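Local structure of probable tagatose 6-phosphate kinase (Sinorhizobium meliloti, 3TXV) at residues 36-41 against 80-85. The protein probably acts in carbohydrate metabolism, perhaps as a kinase that phosphorylates tagatose 6-phosphate. Residues are numbered along the deposited sequence; the frame is centred on the assembly and turned at random.
Sequences AAMLRA and DRIEFP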
ATOM      1  N   ALA A  36      -4.915   8.363  -9.611  1.00 40.72           N
ATOM      2  CA  ALA A  36      -4.260   9.520  -9.017  1.00 40.80           C
ATOM      3  C   ALA A  36      -2.745   9.363  -8.904  1.00 40.70           C
ATOM      4  O   ALA A  36      -1.988  10.308  -9.124  1.00 41.02           O
ATOM      5  CB  ALA A  36      -4.862   9.802  -7.667  1.00 40.98           C
ATOM      6  N   ALA A  37      -2.308   8.166  -8.564  1.00 40.85           N
ATOM      7  CA  ALA A  37      -0.889   7.870  -8.525  1.00 41.14           C
ATOM      8  C   ALA A  37      -0.313   8.009  -9.894  1.00 41.01           C
ATOM      9  O   ALA A  37       0.726   8.610 -10.062  1.00 41.17           O
ATOM     10  CB  ALA A  37      -0.621   6.477  -7.976  1.00 41.24           C
HETATM   11  N   MSE A  38      -0.978   7.454 -10.883  1.00 41.49           N
HETATM   12  CA  MSE A  38      -0.465   7.599 -12.227  1.00 42.87           C
HETATM   13  C   MSE A  38      -0.350   9.091 -12.608  1.00 44.07           C
HETATM   14  O   MSE A  38       0.734   9.552 -12.919  1.00 44.28           O
HETATM   15  CB  MSE A  38      -1.298   6.792 -13.221  1.00 42.78           C
HETATM   16  CG  MSE A  38      -1.006   5.296 -13.232  1.00 41.60           C
HETATM   17 SE   MSE A  38      -2.582   4.515 -13.954  0.80 44.44          SE
HETATM   18  CE  MSE A  38      -2.020   2.769 -14.549  1.00 45.96           C
ATOM     19  N   LEU A  39      -1.443   9.851 -12.510  1.00 45.45           N
ATOM     20  CA  LEU A  39      -1.451  11.275 -12.867  1.00 46.53           C
ATOM     21  C   LEU A  39      -0.295  12.074 -12.279  1.00 47.44           C
ATOM     22  O   LEU A  39       0.253  12.958 -12.941  1.00 48.29           O
ATOM     23  CB  LEU A  39      -2.791  11.942 -12.528  1.00 46.67           C
ATOM     24  CG  LEU A  39      -4.004  11.560 -13.414  1.00 47.81           C
ATOM     25  CD1 LEU A  39      -5.290  12.239 -12.978  1.00 46.96           C
ATOM     26  CD2 LEU A  39      -3.768  11.826 -14.911  1.00 48.52           C
ATOM     27  N   ARG A  40       0.095  11.776 -11.049  1.00 48.18           N
ATOM     28  CA  ARG A  40       1.206  12.497 -10.457  1.00 48.49           C
ATOM     29  C   ARG A  40       2.524  12.071 -11.099  1.00 49.53           C
ATOM     30  O   ARG A  40       3.331  12.928 -11.506  1.00 50.19           O
ATOM     31  CB  ARG A  40       1.211  12.329  -8.940  1.00 48.14           C
ATOM     32  CG  ARG A  40       2.546  12.592  -8.269  1.00 47.87           C
ATOM     33  CD  ARG A  40       2.984  14.010  -8.371  1.00 48.30           C
ATOM     34  NE  ARG A  40       1.881  14.901  -8.048  1.00 51.90           N
ATOM     35  CZ  ARG A  40       2.018  16.175  -7.703  1.00 52.65           C
ATOM     36  NH1 ARG A  40       3.222  16.719  -7.624  1.00 53.32           N
ATOM     37  NH2 ARG A  40       0.948  16.904  -7.427  1.00 52.97           N
ATOM     38  N   ALA A  41       2.750  10.761 -11.203  1.00 50.35           N
ATOM     39  CA  ALA A  41       3.915  10.260 -11.921  1.00 51.55           C
ATOM     40  C   ALA A  41       4.050  10.937 -13.296  1.00 52.83           C
ATOM     41  O   ALA A  41       5.114  11.457 -13.627  1.00 52.67           O
ATOM     42  CB  ALA A  41       3.850   8.770 -12.063  1.00 51.09           C
ATOM     43  N   ASP A  80      -5.226   3.292 -19.594  1.00 55.80           N
ATOM     44  CA  ASP A  80      -5.817   3.659 -20.865  1.00 56.24           C
ATOM     45  C   ASP A  80      -6.773   4.831 -20.664  1.00 56.08           C
ATOM     46  O   ASP A  80      -6.565   5.888 -21.263  1.00 56.93           O
ATOM     47  CB  ASP A  80      -6.567   2.481 -21.495  1.00 56.34           C
ATOM     48  CG  ASP A  80      -5.678   1.307 -21.788  1.00 56.28           C
ATOM     49  OD1 ASP A  80      -4.415   1.440 -21.768  1.00 54.80           O
ATOM     50  OD2 ASP A  80      -6.282   0.245 -22.040  1.00 56.82           O
ATOM     51  N   ARG A  81      -7.799   4.651 -19.825  1.00 54.94           N
ATOM     52  CA  ARG A  81      -8.785   5.702 -19.584  1.00 54.04           C
ATOM     53  C   ARG A  81      -8.162   7.122 -19.567  1.00 53.58           C
ATOM     54  O   ARG A  81      -8.837   8.102 -19.914  1.00 53.27           O
ATOM     55  CB  ARG A  81      -9.567   5.436 -18.277  1.00 54.20           C
ATOM     56  CG  ARG A  81     -10.716   4.421 -18.335  1.00 52.52           C
ATOM     57  N   ILE A  82      -6.883   7.208 -19.186  1.00 53.03           N
ATOM     58  CA  ILE A  82      -6.177   8.482 -18.946  1.00 52.84           C
ATOM     59  C   ILE A  82      -4.902   8.647 -19.781  1.00 53.35           C
ATOM     60  O   ILE A  82      -4.028   9.448 -19.420  1.00 53.57           O
ATOM     61  CB  ILE A  82      -5.809   8.683 -17.423  1.00 52.26           C
ATOM     62  CG1 ILE A  82      -4.935   7.535 -16.901  1.00 51.17           C
ATOM     63  CG2 ILE A  82      -7.065   8.798 -16.573  1.00 52.40           C
ATOM     64  CD1 ILE A  82      -4.084   7.880 -15.707  1.00 50.39           C
ATOM     65  N   GLU A  83      -4.778   7.881 -20.868  1.00 53.68           N
ATOM     66  CA  GLU A  83      -3.588   7.916 -21.737  1.00 54.61           C
ATOM     67  C   GLU A  83      -2.265   7.871 -20.936  1.00 54.26           C
ATOM     68  O   GLU A  83      -1.418   8.785 -21.035  1.00 54.49           O
ATOM     69  CB  GLU A  83      -3.590   9.159 -22.661  1.00 55.35           C
ATOM     70  CG  GLU A  83      -4.952   9.853 -22.893  1.00 59.18           C
ATOM     71  CD  GLU A  83      -5.635   9.422 -24.189  1.00 64.37           C
ATOM     72  OE1 GLU A  83      -6.228   8.307 -24.238  1.00 64.57           O
ATOM     73  OE2 GLU A  83      -5.575  10.223 -25.159  1.00 67.28           O
ATOM     74  N   PHE A  84      -2.088   6.826 -20.146  1.00 53.52           N
ATOM     75  CA  PHE A  84      -0.850   6.633 -19.428  1.00 52.86           C
ATOM     76  C   PHE A  84      -0.167   5.385 -19.935  1.00 53.52           C
ATOM     77  O   PHE A  84      -0.775   4.344 -20.035  1.00 53.08           O
ATOM     78  CB  PHE A  84      -1.109   6.486 -17.956  1.00 52.52           C
ATOM     79  CG  PHE A  84       0.123   6.373 -17.162  1.00 51.01           C
ATOM     80  CD1 PHE A  84       0.682   5.170 -16.917  1.00 49.93           C
ATOM     81  CD2 PHE A  84       0.745   7.474 -16.687  1.00 49.41           C
ATOM     82  CE1 PHE A  84       1.812   5.079 -16.222  1.00 49.35           C
ATOM     83  CE2 PHE A  84       1.889   7.366 -15.986  1.00 47.69           C
ATOM     84  CZ  PHE A  84       2.411   6.180 -15.746  1.00 48.77           C
ATOM     85  N   PRO A  85       1.090   5.499 -20.324  1.00 53.89           N
ATOM     86  CA  PRO A  85       1.808   4.351 -20.866  1.00 54.05           C
ATOM     87  C   PRO A  85       2.190   3.234 -19.917  1.00 54.30           C
ATOM     88  O   PRO A  85       2.853   3.452 -18.936  1.00 54.18           O
ATOM     89  CB  PRO A  85       3.067   4.980 -21.423  1.00 54.27           C
ATOM     90  CG  PRO A  85       3.245   6.166 -20.675  1.00 54.07           C
ATOM     91  CD  PRO A  85       1.927   6.696 -20.316  1.00 54.13           C
TER
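A Met-aromatic contact between Met38 and Phe84 joins two neighbouring outer elements of a TIM barrel: helix 31-43, which follows the first strand, and the turn leaving helix 68-81, which follows the second. The Met38 side chain runs extended past CG over one face of the phenylalanine ring. Its CG sits 4.1 Å from the centroid of the Phe84 ring, a CH-pi contact over the centre. The selenium of this selenomethionine approaches obliquely, SE being 4.9 Å from the same centroid. Pro85 CD, offset toward the rim, covers the opposite face, which places the ring between Met38 and the next residue of its own chain. With CG anti to the backbone N (chi1 -176°), Phe84 reaches from its loop toward the helix. The contact exemplifies how successive helices outside a beta/alpha barrel pack side by side over the strands. Here the polypeptide arrives through a Schellman motif that ends helix 68-81: Glu83, at positive phi, is the C-prime residue, with Phe84 N hydrogen-bonded to Ala79 O and Glu83 N to Asp80 O. Just before it, Ile82 sends CD1 between two helix side chains, 3.9 Å from Met38 CB and 4.0 Å from Leu39 CD2. No hydrogen bond crosses the interface. Replacing Phe84 by alanine removes the face under Met38 CG, which is likely to open a gap next to Val48 and Ile89 and leave the selenium without its aromatic partner. Those two residues belong to barrel strands 48-53 and 89-96, and both touch Met38 as well as Phe84, whereas Leu39 stays on the exposed side.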